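Local coordinates for Alpha/beta hydrolase fold protein (Sphaerobacter thermophilus, PDB 3R0V), which probably acts as a hydrolase of the alpha/beta hydrolase superfamily and binds D-malate in a pocket, at residues Asp149-Phe154 and Pro176-Val181; Gly30-Thr35 and Pro186-Val191; Asp56-Gly61 and Ile75-Ala80. One frame throughout, in Å; residues are numbered along the deposited sequence.

Contact 1: Asp149-Phe154 and Pro176-Val181; sequences DAVTYF and PGMEAV. With MLT (D-malate), chain F.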
loop_
_atom_site.group_PDB
_atom_site.type_symbol
_atom_site.label_atom_id
_atom_site.label_comp_id
_atom_site.label_asym_id
_atom_site.label_seq_id
_atom_site.Cartn_x
_atom_site.Cartn_y
_atom_site.Cartn_z
ATOM N N ASP A 149 6.283 -9.335 -17.941
ATOM C CA ASP A 149 7.326 -8.355 -18.209
ATOM C C ASP A 149 6.976 -7.000 -17.590
ATOM O O ASP A 149 7.872 -6.276 -17.162
ATOM C CB ASP A 149 7.580 -8.215 -19.710
ATOM C CG ASP A 149 8.193 -9.465 -20.321
ATOM O OD1 ASP A 149 8.581 -10.380 -19.571
ATOM O OD2 ASP A 149 8.300 -9.516 -21.567
ATOM N N ALA A 150 5.688 -6.665 -17.536
ATOM C CA ALA A 150 5.254 -5.439 -16.858
ATOM C C ALA A 150 5.573 -5.482 -15.365
ATOM O O ALA A 150 6.064 -4.509 -14.801
ATOM C CB ALA A 150 3.764 -5.195 -17.079
ATOM N N VAL A 151 5.322 -6.619 -14.727
ATOM C CA VAL A 151 5.677 -6.773 -13.319
ATOM C C VAL A 151 7.189 -6.663 -13.123
ATOM O O VAL A 151 7.644 -5.968 -12.220
ATOM C CB VAL A 151 5.181 -8.117 -12.751
ATOM C CG1 VAL A 151 5.636 -8.276 -11.298
ATOM C CG2 VAL A 151 3.656 -8.198 -12.846
ATOM N N THR A 152 7.962 -7.348 -13.964
ATOM C CA THR A 152 9.413 -7.284 -13.881
ATOM C C THR A 152 9.919 -5.848 -14.033
ATOM O O THR A 152 10.815 -5.414 -13.310
ATOM C CB THR A 152 10.032 -8.167 -14.963
ATOM O OG1 THR A 152 9.625 -9.518 -14.731
ATOM C CG2 THR A 152 11.556 -8.087 -14.916
ATOM N N TYR A 153 9.315 -5.114 -14.960
ATOM C CA TYR A 153 9.692 -3.735 -15.228
ATOM C C TYR A 153 9.358 -2.855 -14.029
ATOM O O TYR A 153 10.183 -2.061 -13.588
ATOM C CB TYR A 153 9.007 -3.233 -16.503
ATOM C CG TYR A 153 9.412 -1.842 -16.925
ATOM C CD1 TYR A 153 10.680 -1.584 -17.426
ATOM C CD2 TYR A 153 8.506 -0.792 -16.846
ATOM C CE1 TYR A 153 11.044 -0.303 -17.827
ATOM C CE2 TYR A 153 8.855 0.486 -17.249
ATOM C CZ TYR A 153 10.124 0.723 -17.726
ATOM O OH TYR A 153 10.483 1.987 -18.127
ATOM N N PHE A 154 8.143 -2.996 -13.505
ATOM C CA PHE A 154 7.775 -2.270 -12.289
ATOM C C PHE A 154 8.782 -2.536 -11.161
ATOM O O PHE A 154 9.281 -1.607 -10.518
ATOM C CB PHE A 154 6.373 -2.671 -11.824
ATOM C CG PHE A 154 6.107 -2.353 -10.372
ATOM C CD1 PHE A 154 5.909 -1.048 -9.956
ATOM C CD2 PHE A 154 6.083 -3.359 -9.426
ATOM C CE1 PHE A 154 5.674 -0.765 -8.620
ATOM C CE2 PHE A 154 5.857 -3.076 -8.091
ATOM C CZ PHE A 154 5.655 -1.789 -7.696
ATOM N N PRO A 176 1.834 -15.633 -10.577
ATOM C CA PRO A 176 0.631 -15.553 -11.419
ATOM C C PRO A 176 -0.416 -14.555 -10.900
ATOM O O PRO A 176 -1.046 -13.872 -11.716
ATOM C CB PRO A 176 0.079 -16.982 -11.383
ATOM C CG PRO A 176 1.270 -17.839 -11.096
ATOM C CD PRO A 176 2.148 -17.021 -10.183
ATOM N N GLY A 177 -0.574 -14.453 -9.582
ATOM C CA GLY A 177 -1.509 -13.498 -9.009
ATOM C C GLY A 177 -1.124 -12.066 -9.337
ATOM O O GLY A 177 -1.982 -11.217 -9.568
HETATM N N MSE A 178 0.177 -11.793 -9.357
HETATM C CA MSE A 178 0.659 -10.465 -9.694
HETATM C C MSE A 178 0.415 -10.163 -11.166
HETATM O O MSE A 178 -0.055 -9.075 -11.527
HETATM C CB MSE A 178 2.149 -10.349 -9.376
HETATM C CG MSE A 178 2.460 -10.399 -7.900
HETATM SE SE MSE A 178 4.395 -10.348 -7.602
HETATM C CE MSE A 178 4.364 -9.640 -5.796
ATOM N N GLU A 179 0.722 -11.127 -12.024
ATOM C CA GLU A 179 0.442 -10.952 -13.442
ATOM C C GLU A 179 -1.035 -10.658 -13.674
ATOM O O GLU A 179 -1.386 -9.811 -14.504
ATOM C CB GLU A 179 0.842 -12.197 -14.239
ATOM C CG GLU A 179 2.334 -12.409 -14.361
ATOM C CD GLU A 179 2.687 -13.713 -15.061
ATOM O OE1 GLU A 179 1.991 -14.723 -14.830
ATOM O OE2 GLU A 179 3.668 -13.731 -15.830
ATOM N N ALA A 180 -1.901 -11.358 -12.946
ATOM C CA ALA A 180 -3.340 -11.185 -13.134
ATOM C C ALA A 180 -3.809 -9.751 -12.894
ATOM O O ALA A 180 -4.780 -9.298 -13.507
ATOM C CB ALA A 180 -4.119 -12.157 -12.249
ATOM N N VAL A 181 -3.129 -9.033 -12.005
ATOM C CA VAL A 181 -3.525 -7.657 -11.708
ATOM C C VAL A 181 -2.511 -6.630 -12.215
ATOM O O VAL A 181 -2.545 -5.472 -11.803
ATOM C CB VAL A 181 -3.813 -7.434 -10.198
ATOM C CG1 VAL A 181 -5.020 -8.268 -9.765
ATOM C CG2 VAL A 181 -2.607 -7.769 -9.358
HETATM C C1 MLT F . 4.773 -0.908 -3.896
HETATM O O1 MLT F . 3.558 -1.014 -3.529
HETATM O O2 MLT F . 5.352 0.177 -3.927
HETATM C C2 MLT F . 5.497 -2.172 -4.274
HETATM O O3 MLT F . 4.744 -3.299 -3.874
HETATM C C3 MLT F . 6.887 -2.204 -3.652
HETATM C C4 MLT F . 7.453 -3.606 -3.710
HETATM O O4 MLT F . 6.746 -4.583 -4.041
HETATM O O5 MLT F . 8.651 -3.809 -3.423
#
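Val151 meets the backbone and CB of Met178 where two helices of the alpha/beta hydrolase cap, 147-158 and 175-180, come together. These helices belong to the helical run between strands 111-117 and 209-213, where such caps are commonly inserted. The nearest backbone approach is 6.7 Å, from Val151 CA to Glu179 CA. Only a small patch is buried, most of it on Val151. With CG1 of the valine anti to the backbone N (chi1 177°), CG2 lies beside that N and is the branch that reaches helix 175-180; the side chain also touches Leu33. CG2 stops 4.0 Å from Met178 O and 4.4 Å from Met178 CB, so this methyl lies against the backbone at Met178, at loose van der Waals distance. Met178, a selenomethionine, adds its CB, and its side chain also touches Met169 of helix 163-170. Glu179 offers mainly backbone, its N lying 4.2 Å from Val151 CG2, and its carboxylate makes a weak hydrogen bond to Trp175, which also touches Val151. Three residues on from Val151, Phe154 points the edge of its ring at the bound D-malate, with Phe154 CZ 3.4 Å from MLT C2.

Contact 2: Gly30-Thr35 and Pro186-Val191; sequences GGALST and PYDHAV. With MLT (D-malate), chain F.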
loop_
_atom_site.group_PDB
_atom_site.type_symbol
_atom_site.label_atom_id
_atom_site.label_comp_id
_atom_site.label_asym_id
_atom_site.label_seq_id
_atom_site.Cartn_x
_atom_site.Cartn_y
_atom_site.Cartn_z
ATOM N N GLY A 30 -3.661 -2.513 0.735
ATOM C CA GLY A 30 -2.549 -3.150 0.054
ATOM C C GLY A 30 -1.879 -2.265 -0.977
ATOM O O GLY A 30 -2.436 -1.265 -1.415
ATOM N N GLY A 31 -0.667 -2.651 -1.362
ATOM C CA GLY A 31 0.112 -1.897 -2.331
ATOM C C GLY A 31 0.026 -2.430 -3.750
ATOM O O GLY A 31 -0.931 -3.104 -4.125
ATOM N N ALA A 32 1.044 -2.120 -4.547
ATOM C CA ALA A 32 1.045 -2.523 -5.945
ATOM C C ALA A 32 0.937 -4.041 -6.042
ATOM O O ALA A 32 1.570 -4.772 -5.283
ATOM C CB ALA A 32 2.302 -2.009 -6.645
ATOM N N LEU A 33 0.105 -4.494 -6.977
ATOM C CA LEU A 33 -0.062 -5.914 -7.283
ATOM C C LEU A 33 -0.680 -6.730 -6.165
ATOM O O LEU A 33 -0.686 -7.957 -6.223
ATOM C CB LEU A 33 1.261 -6.549 -7.727
ATOM C CG LEU A 33 1.912 -5.801 -8.890
ATOM C CD1 LEU A 33 3.323 -6.320 -9.112
ATOM C CD2 LEU A 33 1.086 -5.940 -10.168
ATOM N N SER A 34 -1.202 -6.052 -5.151
ATOM C CA SER A 34 -1.836 -6.740 -4.039
ATOM C C SER A 34 -3.313 -6.975 -4.305
ATOM O O SER A 34 -3.953 -6.235 -5.053
ATOM C CB SER A 34 -1.723 -5.890 -2.779
ATOM O OG SER A 34 -2.613 -4.789 -2.870
ATOM N N THR A 35 -3.858 -7.999 -3.659
ATOM C CA THR A 35 -5.307 -8.131 -3.519
ATOM C C THR A 35 -5.558 -8.327 -2.037
ATOM O O THR A 35 -4.626 -8.257 -1.234
ATOM C CB THR A 35 -5.858 -9.331 -4.284
ATOM O OG1 THR A 35 -5.374 -10.542 -3.688
ATOM C CG2 THR A 35 -5.454 -9.266 -5.759
ATOM N N PRO A 186 -0.390 0.991 -13.533
ATOM C CA PRO A 186 -0.491 2.438 -13.758
ATOM C C PRO A 186 -1.276 3.152 -12.658
ATOM O O PRO A 186 -1.070 4.340 -12.447
ATOM C CB PRO A 186 -1.219 2.539 -15.102
ATOM C CG PRO A 186 -0.884 1.248 -15.800
ATOM C CD PRO A 186 -0.916 0.228 -14.676
ATOM N N TYR A 187 -2.173 2.448 -11.977
ATOM C CA TYR A 187 -2.932 3.057 -10.886
ATOM C C TYR A 187 -1.997 3.405 -9.736
ATOM O O TYR A 187 -2.068 4.501 -9.173
ATOM C CB TYR A 187 -4.001 2.104 -10.367
ATOM C CG TYR A 187 -5.074 1.716 -11.356
ATOM C CD1 TYR A 187 -5.120 2.258 -12.629
ATOM C CD2 TYR A 187 -6.080 0.832 -10.978
ATOM C CE1 TYR A 187 -6.130 1.903 -13.520
ATOM C CE2 TYR A 187 -7.086 0.480 -11.844
ATOM C CZ TYR A 187 -7.106 1.015 -13.116
ATOM O OH TYR A 187 -8.120 0.662 -13.986
ATOM N N ASP A 188 -1.116 2.474 -9.383
ATOM C CA ASP A 188 -0.164 2.747 -8.316
ATOM C C ASP A 188 0.831 3.831 -8.712
ATOM O O ASP A 188 1.244 4.634 -7.873
ATOM C CB ASP A 188 0.493 1.456 -7.851
ATOM C CG ASP A 188 -0.457 0.635 -6.990
ATOM O OD1 ASP A 188 -0.973 -0.397 -7.447
ATOM O OD2 ASP A 188 -0.735 1.081 -5.854
ATOM N N HIS A 189 1.198 3.886 -9.990
ATOM C CA HIS A 189 2.049 4.980 -10.437
ATOM C C HIS A 189 1.344 6.327 -10.214
ATOM O O HIS A 189 1.947 7.285 -9.719
ATOM C CB HIS A 189 2.429 4.790 -11.906
ATOM C CG HIS A 189 3.385 5.827 -12.416
ATOM N ND1 HIS A 189 3.611 6.034 -13.759
ATOM C CD2 HIS A 189 4.157 6.727 -11.761
ATOM C CE1 HIS A 189 4.493 7.008 -13.910
ATOM N NE2 HIS A 189 4.838 7.448 -12.714
ATOM N N ALA A 190 0.055 6.390 -10.535
ATOM C CA ALA A 190 -0.707 7.618 -10.316
ATOM C C ALA A 190 -0.804 8.008 -8.834
ATOM O O ALA A 190 -0.679 9.184 -8.484
ATOM C CB ALA A 190 -2.103 7.492 -10.938
ATOM N N VAL A 191 -1.036 7.023 -7.969
ATOM C CA VAL A 191 -1.088 7.270 -6.531
ATOM C C VAL A 191 0.223 7.912 -6.059
ATOM O O VAL A 191 0.218 8.887 -5.300
ATOM C CB VAL A 191 -1.324 5.959 -5.763
ATOM C CG1 VAL A 191 -1.042 6.146 -4.262
ATOM C CG2 VAL A 191 -2.737 5.449 -6.018
HETATM C C1 MLT F . 4.773 -0.908 -3.896
HETATM O O1 MLT F . 3.558 -1.014 -3.529
HETATM O O2 MLT F . 5.352 0.177 -3.927
HETATM C C2 MLT F . 5.497 -2.172 -4.274
HETATM O O3 MLT F . 4.744 -3.299 -3.874
HETATM C C3 MLT F . 6.887 -2.204 -3.652
HETATM C C4 MLT F . 7.453 -3.606 -3.710
HETATM O O4 MLT F . 6.746 -4.583 -4.041
HETATM O O5 MLT F . 8.651 -3.809 -3.423
HETATM O O HOH W 1 -0.815 -2.682 -8.994
#
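Asp188 lays its carboxylate against Ala32, OD1 standing 3.3 Å from Ala32 CA and CG 3.6 Å from the same atom, with Ala32 CB close by. CG lies anti to the carbonyl carbon, beside the backbone N (chi1 -75°), which carries the carboxylate to the loop. The polar link goes through water 1, which accepts from Leu33 N at 2.9 Å and donates to Asp188 OD1 at 2.8 Å. On the ligand side, Ala32 N donates a fairly straight bond to MLT O1 (2.9 Å, 166°). D-malate also bonds to Ser96 N, an arrangement consistent with an oxyanion hole of this family. The next shell fixes both partners. A type II turn from Gly31 to Ser34 folds the loop, and Gly31 O accepts from Ser34 N and from Ser34 OG, the latter at 2.7 Å. A CB on Gly31 would come within 2.7 Å of MLT O1, so glycine leaves the space the malate oxygen uses. Asp188 OD2 takes a hydrogen bond from Ser96 OG, and Arg57 and Arg60 add salt bridges to the carboxylate. The loop follows strand 25-29 and meets helix 185-192 at Asp188, while Leu33 packs on helix 147-158 and Tyr187 touches helix 71-84.

Contact 3: Asp56-Gly61 and Ile75-Ala80; sequences DRRGRG and IEDLAA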
loop_
_atom_site.group_PDB
_atom_site.type_symbol
_atom_site.label_atom_id
_atom_site.label_comp_id
_atom_site.label_asym_id
_atom_site.label_seq_id
_atom_site.Cartn_x
_atom_site.Cartn_y
_atom_site.Cartn_z
ATOM N N ASP A 56 -10.217 -5.651 -1.699
ATOM C CA ASP A 56 -9.587 -5.640 -3.002
ATOM C C ASP A 56 -9.716 -4.242 -3.582
ATOM O O ASP A 56 -10.817 -3.753 -3.777
ATOM C CB ASP A 56 -10.301 -6.617 -3.938
ATOM C CG ASP A 56 -10.115 -8.078 -3.544
ATOM O OD1 ASP A 56 -8.990 -8.476 -3.181
ATOM O OD2 ASP A 56 -11.084 -8.854 -3.632
ATOM N N ARG A 57 -8.593 -3.599 -3.851
ATOM C CA ARG A 57 -8.623 -2.310 -4.519
ATOM C C ARG A 57 -9.249 -2.464 -5.903
ATOM O O ARG A 57 -9.297 -3.566 -6.467
ATOM C CB ARG A 57 -7.209 -1.723 -4.593
ATOM C CG ARG A 57 -6.787 -1.119 -3.240
ATOM C CD ARG A 57 -5.320 -0.691 -3.223
ATOM N NE ARG A 57 -5.029 0.326 -4.238
ATOM C CZ ARG A 57 -3.794 0.667 -4.604
ATOM N NH1 ARG A 57 -2.753 0.060 -4.039
ATOM N NH2 ARG A 57 -3.592 1.596 -5.541
ATOM N N ARG A 58 -9.759 -1.363 -6.443
ATOM C CA ARG A 58 -10.488 -1.459 -7.701
ATOM C C ARG A 58 -9.662 -2.098 -8.815
ATOM O O ARG A 58 -8.447 -1.885 -8.921
ATOM C CB ARG A 58 -11.085 -0.116 -8.140
ATOM C CG ARG A 58 -10.097 0.991 -8.429
ATOM C CD ARG A 58 -10.815 2.175 -9.069
ATOM N NE ARG A 58 -11.923 2.596 -8.215
ATOM C CZ ARG A 58 -13.057 3.143 -8.641
ATOM N NH1 ARG A 58 -13.989 3.476 -7.759
ATOM N NH2 ARG A 58 -13.257 3.377 -9.935
ATOM N N GLY A 59 -10.337 -2.911 -9.621
ATOM C CA GLY A 59 -9.703 -3.603 -10.730
ATOM C C GLY A 59 -8.986 -4.872 -10.323
ATOM O O GLY A 59 -8.355 -5.503 -11.174
ATOM N N ARG A 60 -9.087 -5.258 -9.048
ATOM C CA ARG A 60 -8.391 -6.441 -8.525
ATOM C C ARG A 60 -9.333 -7.383 -7.798
ATOM O O ARG A 60 -10.366 -6.978 -7.285
ATOM C CB ARG A 60 -7.312 -6.019 -7.529
ATOM C CG ARG A 60 -6.501 -4.847 -7.993
ATOM C CD ARG A 60 -5.569 -4.406 -6.909
ATOM N NE ARG A 60 -5.076 -3.073 -7.199
ATOM C CZ ARG A 60 -3.887 -2.629 -6.820
ATOM N NH1 ARG A 60 -3.071 -3.420 -6.121
ATOM N NH2 ARG A 60 -3.532 -1.396 -7.132
ATOM N N GLY A 61 -8.939 -8.648 -7.711
ATOM C CA GLY A 61 -9.663 -9.617 -6.910
ATOM C C GLY A 61 -11.128 -9.642 -7.288
ATOM O O GLY A 61 -11.462 -9.824 -8.464
ATOM N N ILE A 75 -9.443 6.822 -3.166
ATOM C CA ILE A 75 -9.733 7.424 -1.864
ATOM C C ILE A 75 -11.206 7.167 -1.522
ATOM O O ILE A 75 -11.528 6.796 -0.389
ATOM C CB ILE A 75 -9.405 8.920 -1.867
ATOM C CG1 ILE A 75 -7.896 9.110 -2.048
ATOM C CG2 ILE A 75 -9.881 9.595 -0.572
ATOM C CD1 ILE A 75 -7.482 10.575 -2.236
ATOM N N GLU A 76 -12.098 7.321 -2.501
ATOM C CA GLU A 76 -13.511 7.043 -2.288
ATOM C C GLU A 76 -13.746 5.560 -1.987
ATOM O O GLU A 76 -14.618 5.214 -1.176
ATOM C CB GLU A 76 -14.323 7.504 -3.500
ATOM C CG GLU A 76 -14.333 9.025 -3.645
ATOM C CD GLU A 76 -14.759 9.511 -5.028
ATOM O OE1 GLU A 76 -15.165 8.693 -5.882
ATOM O OE2 GLU A 76 -14.691 10.735 -5.255
ATOM N N ASP A 77 -12.972 4.679 -2.620
ATOM C CA ASP A 77 -13.084 3.252 -2.307
ATOM C C ASP A 77 -12.748 3.014 -0.833
ATOM O O ASP A 77 -13.463 2.304 -0.122
ATOM C CB ASP A 77 -12.160 2.388 -3.180
ATOM C CG ASP A 77 -12.497 2.448 -4.668
ATOM O OD1 ASP A 77 -13.646 2.757 -5.035
ATOM O OD2 ASP A 77 -11.592 2.159 -5.478
ATOM N N LEU A 78 -11.637 3.587 -0.388
ATOM C CA LEU A 78 -11.228 3.437 1.000
ATOM C C LEU A 78 -12.282 4.047 1.929
ATOM O O LEU A 78 -12.602 3.471 2.974
ATOM C CB LEU A 78 -9.851 4.060 1.209
ATOM C CG LEU A 78 -9.311 4.030 2.642
ATOM C CD1 LEU A 78 -9.339 2.611 3.214
ATOM C CD2 LEU A 78 -7.887 4.605 2.674
ATOM N N ALA A 79 -12.860 5.182 1.549
ATOM C CA ALA A 79 -13.943 5.765 2.349
ATOM C C ALA A 79 -15.127 4.798 2.508
ATOM O O ALA A 79 -15.696 4.668 3.600
ATOM C CB ALA A 79 -14.398 7.081 1.741
ATOM N N ALA A 80 -15.483 4.099 1.433
ATOM C CA ALA A 80 -16.574 3.131 1.488
ATOM C C ALA A 80 -16.235 1.970 2.406
ATOM O O ALA A 80 -17.094 1.465 3.129
ATOM C CB ALA A 80 -16.907 2.627 0.078
HETATM O O HOH W 2 -9.311 0.965 -4.691
#
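Arg58 grips Asp77 side-on, NE and NH1 each taking one carboxylate oxygen. The tight part of the contact is this salt bridge: Arg58 NE to Asp77 OD2 is 2.8 Å with an N-H...O angle of 178°, and Arg58 NH1 to Asp77 OD1 is also 2.8 Å and nearly as straight. Both oxygens use the syn lone pair, and the guanidinium and carboxylate planes lie 11° apart, which makes the pair almost flat. Arg58 reaches this pose with CG between the backbone N and the carbonyl carbon (chi1 63°), and the bend at chi3 brings the guanidinium edge to the carboxylate, the two side chains crossing at about a right angle; CB and CG each lie 3.5 Å from Asp77 OD2. Water 2 closes a second link, accepting from Arg58 N at 2.9 Å and donating to Asp77 OD2 at 2.7 Å.

The sequence from Asp56 to Ser63 fits the D-x-R-G-x-G-x-S pattern that follows a sheet strand in many alpha/beta hydrolases. A type II turn from Arg57 to Arg60 shapes it, with Gly59 at positive phi, and the bridge ties this turn to helix 71-84. The charges have further partners in the loop joining strands 6-8 and 14-16: Asp77 OD1 accepts from Ser9 OG, and Arg58 NH2 pairs with Asp11. A leucine in place of Arg58 removes the guanidinium, which would probably leave the Asp77 carboxylate held by Ser9 and water alone among the partners described and Asp11 without this charge partner.

The other side is looser. Glu76, one residue earlier on the helix and partly exposed, keeps its OE1 5.7 Å from Arg58 NH1 and pairs with Arg73 instead.

How the contacts relate
Contact 2 is the middle member: its centre lies 11 Å from that of contact 1 and 11 Å from that of contact 3, while contacts 1 and 3 are 19 Å apart. The join to contact 1 is packing. Phe154 CZ comes 3.5 Å from Ala32 CB, both residues of the D-malate pocket, and behind them Val151 CG1 is 3.7 Å from Leu33 CD1. The join to contact 3 is chiefly ionic: Asp188 OD1 to Arg60 NH2 is 2.8 Å, and Asp188 OD2 to Arg57 NH1 is 2.9 Å. From Asp188 the route continues to Ser96, whose N binds the malate that contacts 1 and 2 touch directly. Contacts 1 and 3 meet at Val181 CG1 and Arg60 CB, 3.9 Å apart.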